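Local coordinates for 2-hydroxyhepta-2,4-diene-1, 7-dioateisomerase (Mycobacterium abscessus, PDB 3R6O), which probably catalyses the isomerisation of 2-hydroxyhepta-2,4-diene-1,7-dioate as a magnesium-binding enzyme of the fumarylacetoacetate hydrolase family, at residues A[110-115]-A[256-261]; A[137-142]-A[218-223]; A[239-244]-A[305-310]. All coordinates share one frame; numbering follows the deposited sequence.

Contact 1 (A[110-115]-A[256-261]); sequences GFNYPT and DMTLGF
The flat carboxamide of Asn112 pairs with the backbone of Leu259 through two hydrogen bonds. Its ND2 donates almost straight (172°) to Leu259 O at 3.0 Å, with the acceptor in the amide plane and the donor on a lone pair of that carbonyl. Its OD1 takes the N-H of Leu259 at 2.7 Å, tilted slightly from the plane. This pairing with both polar atoms of one residue's backbone fixes the rotation of the amide. A third bond runs between the main chains, Thr258 N to Asn112 O at 3.0 Å, the donor sitting 44° above the carbonyl plane; the backbone O and the side-chain amide of Asn112 thus bind the consecutive residues Thr258 and Leu259. The phenol ring of Tyr113 meets Met257 obliquely: Met257 CG lies 3.5 Å from Tyr113 CZ and 3.4 Å from Tyr113 OH. On the same side of the ring, Asp256 CB lies 4.0 Å from Tyr113 CD1. Met257 CE, carried round by the bend at chi3 (80°), rests over one face of the Phe261 ring, toward its rim. Water 1 joins Phe111 O to Thr258 OG1. The contact thus ties the loop after strand 106-110 to the turn leading into helix 261-269, where Gly260 is the N-cap; Asn112 ND2 also bonds Thr282 O, and Val264 of that helix packs on Asn112 and Leu259.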
loop_
_atom_site.group_PDB
_atom_site.type_symbol
_atom_site.label_atom_id
_atom_site.label_comp_id
_atom_site.label_asym_id
_atom_site.label_seq_id
_atom_site.Cartn_x
_atom_site.Cartn_y
_atom_site.Cartn_z
ATOM N N GLY A 110 -10.463 3.750 10.573
ATOM C CA GLY A 110 -11.745 3.351 11.143
ATOM C C GLY A 110 -11.966 3.914 12.521
ATOM O O GLY A 110 -11.020 4.148 13.261
ATOM N N PHE A 111 -13.243 4.130 12.864
ATOM C CA PHE A 111 -13.638 4.552 14.183
ATOM C C PHE A 111 -13.009 5.868 14.630
ATOM O O PHE A 111 -12.618 5.999 15.799
ATOM C CB PHE A 111 -13.319 3.443 15.192
ATOM C CG PHE A 111 -13.747 2.072 14.712
ATOM C CD1 PHE A 111 -15.074 1.834 14.397
ATOM C CD2 PHE A 111 -12.816 1.044 14.561
ATOM C CE1 PHE A 111 -15.495 0.582 13.938
ATOM C CE2 PHE A 111 -13.208 -0.211 14.119
ATOM C CZ PHE A 111 -14.549 -0.450 13.798
ATOM N N ASN A 112 -12.957 6.847 13.737
ATOM C CA ASN A 112 -12.444 8.154 14.121
ATOM C C ASN A 112 -13.536 9.216 14.296
ATOM O O ASN A 112 -13.244 10.404 14.402
ATOM C CB ASN A 112 -11.363 8.633 13.177
ATOM C CG ASN A 112 -10.552 9.791 13.786
ATOM O OD1 ASN A 112 -10.317 9.820 14.998
ATOM N ND2 ASN A 112 -10.157 10.748 12.954
ATOM N N TYR A 113 -14.782 8.762 14.291
ATOM C CA TYR A 113 -15.920 9.581 14.630
ATOM C C TYR A 113 -16.717 8.765 15.658
ATOM O O TYR A 113 -16.718 7.537 15.603
ATOM C CB TYR A 113 -16.778 9.859 13.398
ATOM C CG TYR A 113 -16.246 10.928 12.475
ATOM C CD1 TYR A 113 -16.734 12.247 12.511
ATOM C CD2 TYR A 113 -15.224 10.643 11.594
ATOM C CE1 TYR A 113 -16.193 13.251 11.629
ATOM C CE2 TYR A 113 -14.690 11.627 10.726
ATOM C CZ TYR A 113 -15.180 12.918 10.757
ATOM O OH TYR A 113 -14.629 13.879 9.871
ATOM N N PRO A 114 -17.401 9.432 16.574
ATOM C CA PRO A 114 -18.278 8.745 17.554
ATOM C C PRO A 114 -19.522 8.050 16.997
ATOM O O PRO A 114 -19.950 7.019 17.529
ATOM C CB PRO A 114 -18.714 9.873 18.480
ATOM C CG PRO A 114 -18.321 11.144 17.835
ATOM C CD PRO A 114 -17.239 10.871 16.872
ATOM N N THR A 115 -20.105 8.610 15.943
ATOM C CA THR A 115 -21.333 8.067 15.349
ATOM C C THR A 115 -21.021 6.946 14.375
ATOM O O THR A 115 -21.932 6.284 13.867
ATOM C CB THR A 115 -22.157 9.183 14.655
ATOM O OG1 THR A 115 -21.347 9.842 13.663
ATOM C CG2 THR A 115 -22.623 10.184 15.707
ATOM N N ASP A 256 -15.832 16.780 14.914
ATOM C CA ASP A 256 -16.264 15.587 15.635
ATOM C C ASP A 256 -15.256 14.458 15.558
ATOM O O ASP A 256 -15.485 13.358 16.091
ATOM C CB ASP A 256 -17.635 15.139 15.134
ATOM C CG ASP A 256 -18.726 16.114 15.542
ATOM O OD1 ASP A 256 -18.778 16.430 16.763
ATOM O OD2 ASP A 256 -19.516 16.565 14.671
ATOM N N MET A 257 -14.129 14.716 14.901
ATOM C CA MET A 257 -13.085 13.710 14.859
ATOM C C MET A 257 -12.540 13.462 16.268
ATOM O O MET A 257 -12.202 14.369 17.015
ATOM C CB MET A 257 -11.983 14.114 13.907
ATOM C CG MET A 257 -12.405 14.197 12.447
ATOM S SD MET A 257 -11.242 15.237 11.514
ATOM C CE MET A 257 -9.923 14.095 11.241
ATOM N N THR A 258 -12.480 12.193 16.624
ATOM C CA THR A 258 -11.866 11.772 17.876
ATOM C C THR A 258 -10.396 12.195 17.830
ATOM O O THR A 258 -9.880 12.829 18.741
ATOM C CB THR A 258 -11.941 10.253 17.976
ATOM O OG1 THR A 258 -13.308 9.848 17.990
ATOM C CG2 THR A 258 -11.203 9.743 19.192
ATOM N N LEU A 259 -9.734 11.857 16.735
ATOM C CA LEU A 259 -8.414 12.383 16.472
ATOM C C LEU A 259 -8.492 13.434 15.374
ATOM O O LEU A 259 -8.793 13.107 14.215
ATOM C CB LEU A 259 -7.510 11.252 16.027
ATOM C CG LEU A 259 -7.216 10.169 17.056
ATOM C CD1 LEU A 259 -6.155 9.239 16.447
ATOM C CD2 LEU A 259 -6.703 10.788 18.358
ATOM N N GLY A 260 -8.163 14.678 15.711
ATOM C CA GLY A 260 -8.069 15.743 14.697
ATOM C C GLY A 260 -6.966 15.510 13.682
ATOM O O GLY A 260 -6.091 14.633 13.874
ATOM N N PHE A 261 -6.990 16.294 12.602
ATOM C CA PHE A 261 -5.981 16.169 11.508
ATOM C C PHE A 261 -4.524 16.038 11.981
ATOM O O PHE A 261 -3.777 15.145 11.528
ATOM C CB PHE A 261 -6.071 17.345 10.522
ATOM C CG PHE A 261 -7.281 17.317 9.636
ATOM C CD1 PHE A 261 -7.456 16.283 8.677
ATOM C CD2 PHE A 261 -8.246 18.302 9.734
ATOM C CE1 PHE A 261 -8.585 16.272 7.860
ATOM C CE2 PHE A 261 -9.366 18.302 8.915
ATOM C CZ PHE A 261 -9.543 17.286 7.974
HETATM O O HOH W 1 -13.461 7.247 17.850
#

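Contact 2 (A[137-142]-A[218-223]); sequences TSISGP and TFCPTG
This is a short parallel beta pairing, buried deep inside the subunit, in which strand 139-140 runs beside strand 220-221. Ile139 pairs with Cys220 and Ser140 with Pro221. Cys220 N donates to Ser138 O at 2.9 Å, from well above the carbonyl plane, and Cys220 O receives a weak, bent bond from Ser140 N at 3.1 Å. Farther on, Ser140 O accepts Thr222 N at 2.9 Å, and Thr222 OG1 lies close to the same oxygen. Cys220 and Thr222, on either side of Pro221 in sequence, carry the bonds; Pro221, whose backbone bonds Asn188, adds a CA-H...O contact to Ser140 O. The result is a two-stranded parallel sheet, separate from the two larger sheets of this fumarylacetoacetate hydrolase-type domain but stitched to both: Pro221 and Gly223 bond by their backbones to strand 181-192, and Pro142 to Arg315 in strand 312-320. On the face bearing Ile139 and Cys220, the CD1 tip of Ile139 reaches Cys220 SG at 3.8 Å and, crossing at about a right angle, Thr222 CG2 at 3.7 Å. Cys220 SG stands anti to its own N (chi1 -161°), beside the carbonyl carbon, where it meets Ile139 CD1. Ser138 OG packs 3.3 Å from Cys220 CB while its polar bond goes to Ser135 O. Water 2 bridges the start of the pairing, donating to Thr137 O and Ile139 O and accepting from Thr218 N at 2.7 Å.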
loop_
_atom_site.group_PDB
_atom_site.type_symbol
_atom_site.label_atom_id
_atom_site.label_comp_id
_atom_site.label_asym_id
_atom_site.label_seq_id
_atom_site.Cartn_x
_atom_site.Cartn_y
_atom_site.Cartn_z
ATOM N N THR A 137 -4.441 0.751 -6.117
ATOM C CA THR A 137 -5.174 0.599 -7.393
ATOM C C THR A 137 -6.699 0.677 -7.210
ATOM O O THR A 137 -7.443 0.432 -8.160
ATOM C CB THR A 137 -4.807 -0.678 -8.116
ATOM O OG1 THR A 137 -4.985 -1.807 -7.260
ATOM C CG2 THR A 137 -3.324 -0.595 -8.615
ATOM N N SER A 138 -7.148 0.921 -5.972
ATOM C CA SER A 138 -8.533 1.260 -5.710
ATOM C C SER A 138 -8.861 2.724 -6.075
ATOM O O SER A 138 -10.046 3.063 -6.208
ATOM C CB SER A 138 -8.936 1.006 -4.258
ATOM O OG SER A 138 -8.260 1.844 -3.325
ATOM N N ILE A 139 -7.817 3.565 -6.182
ATOM C CA ILE A 139 -7.970 5.000 -6.382
ATOM C C ILE A 139 -8.754 5.238 -7.655
ATOM O O ILE A 139 -8.579 4.519 -8.666
ATOM C CB ILE A 139 -6.600 5.732 -6.491
ATOM C CG1 ILE A 139 -5.955 5.861 -5.115
ATOM C CG2 ILE A 139 -6.723 7.119 -7.255
ATOM C CD1 ILE A 139 -6.642 6.863 -4.130
ATOM N N SER A 140 -9.612 6.239 -7.572
ATOM C CA SER A 140 -10.604 6.521 -8.574
ATOM C C SER A 140 -10.967 7.985 -8.546
ATOM O O SER A 140 -10.675 8.705 -7.581
ATOM C CB SER A 140 -11.874 5.723 -8.287
ATOM O OG SER A 140 -12.458 5.422 -9.511
ATOM N N GLY A 141 -11.657 8.411 -9.590
ATOM C CA GLY A 141 -11.953 9.825 -9.787
ATOM C C GLY A 141 -13.289 10.270 -9.238
ATOM O O GLY A 141 -14.111 9.453 -8.848
ATOM N N PRO A 142 -13.552 11.576 -9.270
ATOM C CA PRO A 142 -14.752 12.147 -8.639
ATOM C C PRO A 142 -16.070 11.955 -9.358
ATOM O O PRO A 142 -17.110 12.336 -8.812
ATOM C CB PRO A 142 -14.430 13.639 -8.630
ATOM C CG PRO A 142 -13.600 13.800 -9.837
ATOM C CD PRO A 142 -12.678 12.643 -9.784
ATOM N N THR A 218 -11.983 0.949 -7.985
ATOM C CA THR A 218 -13.092 1.894 -7.786
ATOM C C THR A 218 -13.466 2.129 -6.324
ATOM O O THR A 218 -14.325 2.989 -6.059
ATOM C CB THR A 218 -14.370 1.591 -8.604
ATOM O OG1 THR A 218 -15.174 0.567 -7.989
ATOM C CG2 THR A 218 -14.070 1.213 -10.036
ATOM N N PHE A 219 -12.854 1.376 -5.391
ATOM C CA PHE A 219 -13.193 1.497 -3.967
ATOM C C PHE A 219 -12.588 2.716 -3.225
ATOM O O PHE A 219 -12.877 2.920 -2.042
ATOM C CB PHE A 219 -12.856 0.200 -3.207
ATOM C CG PHE A 219 -13.866 -0.902 -3.360
ATOM C CD1 PHE A 219 -14.689 -0.995 -4.467
ATOM C CD2 PHE A 219 -13.971 -1.873 -2.376
ATOM C CE1 PHE A 219 -15.623 -2.027 -4.572
ATOM C CE2 PHE A 219 -14.883 -2.913 -2.484
ATOM C CZ PHE A 219 -15.695 -2.996 -3.579
ATOM N N CYS A 220 -11.779 3.532 -3.891
ATOM C CA CYS A 220 -11.283 4.786 -3.274
ATOM C C CYS A 220 -11.456 6.001 -4.181
ATOM O O CYS A 220 -10.472 6.606 -4.649
ATOM C CB CYS A 220 -9.831 4.666 -2.820
ATOM S SG CYS A 220 -9.367 5.939 -1.589
ATOM N N PRO A 221 -12.711 6.368 -4.467
ATOM C CA PRO A 221 -12.971 7.634 -5.120
ATOM C C PRO A 221 -12.312 8.812 -4.391
ATOM O O PRO A 221 -12.311 8.857 -3.170
ATOM C CB PRO A 221 -14.498 7.754 -5.075
ATOM C CG PRO A 221 -14.999 6.383 -4.899
ATOM C CD PRO A 221 -13.951 5.669 -4.131
ATOM N N THR A 222 -11.758 9.751 -5.155
ATOM C CA THR A 222 -11.083 10.947 -4.614
ATOM C C THR A 222 -11.317 12.156 -5.527
ATOM O O THR A 222 -11.600 11.999 -6.731
ATOM C CB THR A 222 -9.542 10.744 -4.535
ATOM O OG1 THR A 222 -9.002 10.534 -5.850
ATOM C CG2 THR A 222 -9.178 9.572 -3.650
ATOM N N GLY A 223 -11.173 13.361 -4.961
ATOM C CA GLY A 223 -11.369 14.601 -5.724
ATOM C C GLY A 223 -12.727 15.243 -5.455
ATOM O O GLY A 223 -13.493 14.789 -4.596
HETATM O O HOH W 2 -9.646 1.951 -8.961
#

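Contact 3 (A[239-244]-A[305-310]); sequences DFELRI and EAHSAK
Glu305 O is gripped by two donors: Arg243 N, at 2.7 Å and nearly straight (170°), lies in its carbonyl plane, while water 4 donates to it and also to Glu241 OE2. The return bond, Glu305 N to Arg243 O at 2.8 Å, completes one hydrogen-bonded pair. Glu241 and His307 form the next, with bonds of 2.9 Å from Glu241 N to His307 O and from His307 N to Glu241 O. Between these pairs Leu242 faces Ala306 without direct bonds, although Leu242 CA and Ala306 CA each point a C-H at a carbonyl across the gap. The side chains divide by face. On that of Glu241, Arg243, Glu305 and His307, the Glu305 chain bends at chi2 (115°), bringing OE1 to 3.5 Å from Arg243 CB; its hydrogen bond is to Gly246 N. Glu241 CG comes to the edge of the His307 ring. These are adjacent antiparallel strands of a five-stranded mixed sheet, 303-308 beside 239-244, which 247-253 flanks in turn; on the opposite face Leu242 and Ala306 pack against strands 155-165 and 181-192 of the nine-stranded sheet that carries the metal ligands.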
loop_
_atom_site.group_PDB
_atom_site.type_symbol
_atom_site.label_atom_id
_atom_site.label_comp_id
_atom_site.label_asym_id
_atom_site.label_seq_id
_atom_site.Cartn_x
_atom_site.Cartn_y
_atom_site.Cartn_z
ATOM N N ASP A 239 -17.057 20.849 6.550
ATOM C CA ASP A 239 -18.380 20.254 6.757
ATOM C C ASP A 239 -18.722 19.523 5.495
ATOM O O ASP A 239 -18.535 20.046 4.413
ATOM C CB ASP A 239 -19.422 21.329 7.038
ATOM C CG ASP A 239 -19.164 22.054 8.347
ATOM O OD1 ASP A 239 -18.956 21.376 9.396
ATOM O OD2 ASP A 239 -19.150 23.300 8.331
ATOM N N PHE A 240 -19.217 18.301 5.605
ATOM C CA PHE A 240 -19.378 17.498 4.401
ATOM C C PHE A 240 -20.625 16.628 4.481
ATOM O O PHE A 240 -21.056 16.250 5.573
ATOM C CB PHE A 240 -18.110 16.660 4.144
ATOM C CG PHE A 240 -17.661 15.849 5.338
ATOM C CD1 PHE A 240 -18.002 14.527 5.448
ATOM C CD2 PHE A 240 -16.968 16.442 6.393
ATOM C CE1 PHE A 240 -17.606 13.772 6.549
ATOM C CE2 PHE A 240 -16.583 15.692 7.536
ATOM C CZ PHE A 240 -16.912 14.367 7.612
ATOM N N GLU A 241 -21.181 16.283 3.326
ATOM C CA GLU A 241 -22.345 15.424 3.287
ATOM C C GLU A 241 -22.314 14.445 2.141
ATOM O O GLU A 241 -21.750 14.717 1.100
ATOM C CB GLU A 241 -23.614 16.270 3.223
ATOM C CG GLU A 241 -23.955 16.792 1.828
ATOM C CD GLU A 241 -25.321 17.461 1.778
ATOM O OE1 GLU A 241 -25.728 18.059 2.796
ATOM O OE2 GLU A 241 -25.982 17.367 0.720
ATOM N N LEU A 242 -22.951 13.298 2.351
ATOM C CA LEU A 242 -23.156 12.324 1.316
ATOM C C LEU A 242 -24.649 11.994 1.187
ATOM O O LEU A 242 -25.341 11.783 2.199
ATOM C CB LEU A 242 -22.333 11.074 1.649
ATOM C CG LEU A 242 -22.377 9.922 0.648
ATOM C CD1 LEU A 242 -21.032 9.140 0.597
ATOM C CD2 LEU A 242 -23.577 8.953 0.923
ATOM N N ARG A 243 -25.126 12.009 -0.059
ATOM C CA ARG A 243 -26.474 11.690 -0.440
ATOM C C ARG A 243 -26.425 10.559 -1.451
ATOM O O ARG A 243 -25.444 10.380 -2.150
ATOM C CB ARG A 243 -27.194 12.885 -1.106
ATOM C CG ARG A 243 -27.128 14.139 -0.312
ATOM C CD ARG A 243 -27.858 15.312 -0.964
ATOM N NE ARG A 243 -27.989 16.403 -0.004
ATOM C CZ ARG A 243 -29.054 16.641 0.766
ATOM N NH1 ARG A 243 -30.175 15.903 0.688
ATOM N NH2 ARG A 243 -29.003 17.656 1.609
ATOM N N ILE A 244 -27.513 9.817 -1.533
ATOM C CA ILE A 244 -27.700 8.797 -2.553
ATOM C C ILE A 244 -29.045 9.051 -3.192
ATOM O O ILE A 244 -30.053 9.104 -2.497
ATOM C CB ILE A 244 -27.617 7.407 -1.977
ATOM C CG1 ILE A 244 -26.168 7.118 -1.548
ATOM C CG2 ILE A 244 -28.108 6.353 -3.059
ATOM C CD1 ILE A 244 -26.001 5.774 -0.787
ATOM N N GLU A 305 -23.765 11.147 -4.240
ATOM C CA GLU A 305 -23.455 12.562 -4.339
ATOM C C GLU A 305 -22.834 13.010 -3.016
ATOM O O GLU A 305 -23.489 12.966 -1.966
ATOM C CB GLU A 305 -24.728 13.382 -4.654
ATOM C CG GLU A 305 -25.453 12.959 -5.926
ATOM C CD GLU A 305 -26.865 12.372 -5.695
ATOM O OE1 GLU A 305 -27.295 12.174 -4.547
ATOM O OE2 GLU A 305 -27.543 12.077 -6.685
ATOM N N ALA A 306 -21.577 13.429 -3.068
ATOM C CA ALA A 306 -20.823 13.857 -1.920
ATOM C C ALA A 306 -20.395 15.281 -2.164
ATOM O O ALA A 306 -20.079 15.659 -3.302
ATOM C CB ALA A 306 -19.604 12.927 -1.666
ATOM N N HIS A 307 -20.422 16.080 -1.105
ATOM C CA HIS A 307 -20.235 17.520 -1.224
ATOM C C HIS A 307 -19.529 18.072 -0.003
ATOM O O HIS A 307 -19.824 17.699 1.149
ATOM C CB HIS A 307 -21.612 18.233 -1.397
ATOM C CG HIS A 307 -21.609 19.666 -0.964
ATOM N ND1 HIS A 307 -21.145 20.688 -1.767
ATOM C CD2 HIS A 307 -21.993 20.247 0.201
ATOM C CE1 HIS A 307 -21.236 21.833 -1.114
ATOM N NE2 HIS A 307 -21.740 21.589 0.086
ATOM N N SER A 308 -18.592 18.973 -0.255
ATOM C CA SER A 308 -18.022 19.801 0.774
ATOM C C SER A 308 -17.808 21.193 0.141
ATOM O O SER A 308 -17.507 21.318 -1.061
ATOM C CB SER A 308 -16.773 19.117 1.334
ATOM O OG SER A 308 -15.861 20.003 1.945
ATOM N N ALA A 309 -18.041 22.248 0.902
ATOM C CA ALA A 309 -17.983 23.587 0.315
ATOM C C ALA A 309 -16.589 23.885 -0.278
ATOM O O ALA A 309 -16.481 24.514 -1.331
ATOM C CB ALA A 309 -18.384 24.655 1.348
ATOM N N LYS A 310 -15.527 23.435 0.379
ATOM C CA LYS A 310 -14.185 23.796 -0.073
ATOM C C LYS A 310 -13.548 22.731 -0.936
ATOM O O LYS A 310 -12.571 22.998 -1.632
ATOM C CB LYS A 310 -13.265 24.114 1.106
ATOM C CG LYS A 310 -13.574 25.439 1.763
ATOM C CD LYS A 310 -12.638 25.709 2.938
ATOM C CE LYS A 310 -12.999 24.896 4.196
ATOM N NZ LYS A 310 -12.407 25.538 5.434
HETATM O O HOH W 3 -19.614 22.153 3.178
HETATM O O HOH W 4 -24.237 15.735 -1.245
#

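Along the chain, contact 2 falls wholly within the span between the two halves of contact 1, while contact 3 follows contact 2 and alternates with contact 1. All three belong to the C-terminal fumarylacetoacetate hydrolase region. Contacts 1 and 3 have centres 17 Å apart yet touch, Tyr113 OH lying 3.2 Å from Phe240 CZ. Contact 2 sits about 16 Å from contact 3 and 22 Å from contact 1, centre to centre. Strands 155-165 and 181-192, which supply the magnesium ligands Glu160 and Asp189, link the three: Phe261 packs on the first, Pro221 on the second, Ala306 on both. Each contact thus packs against at least one of the strands that carry the metal ligands.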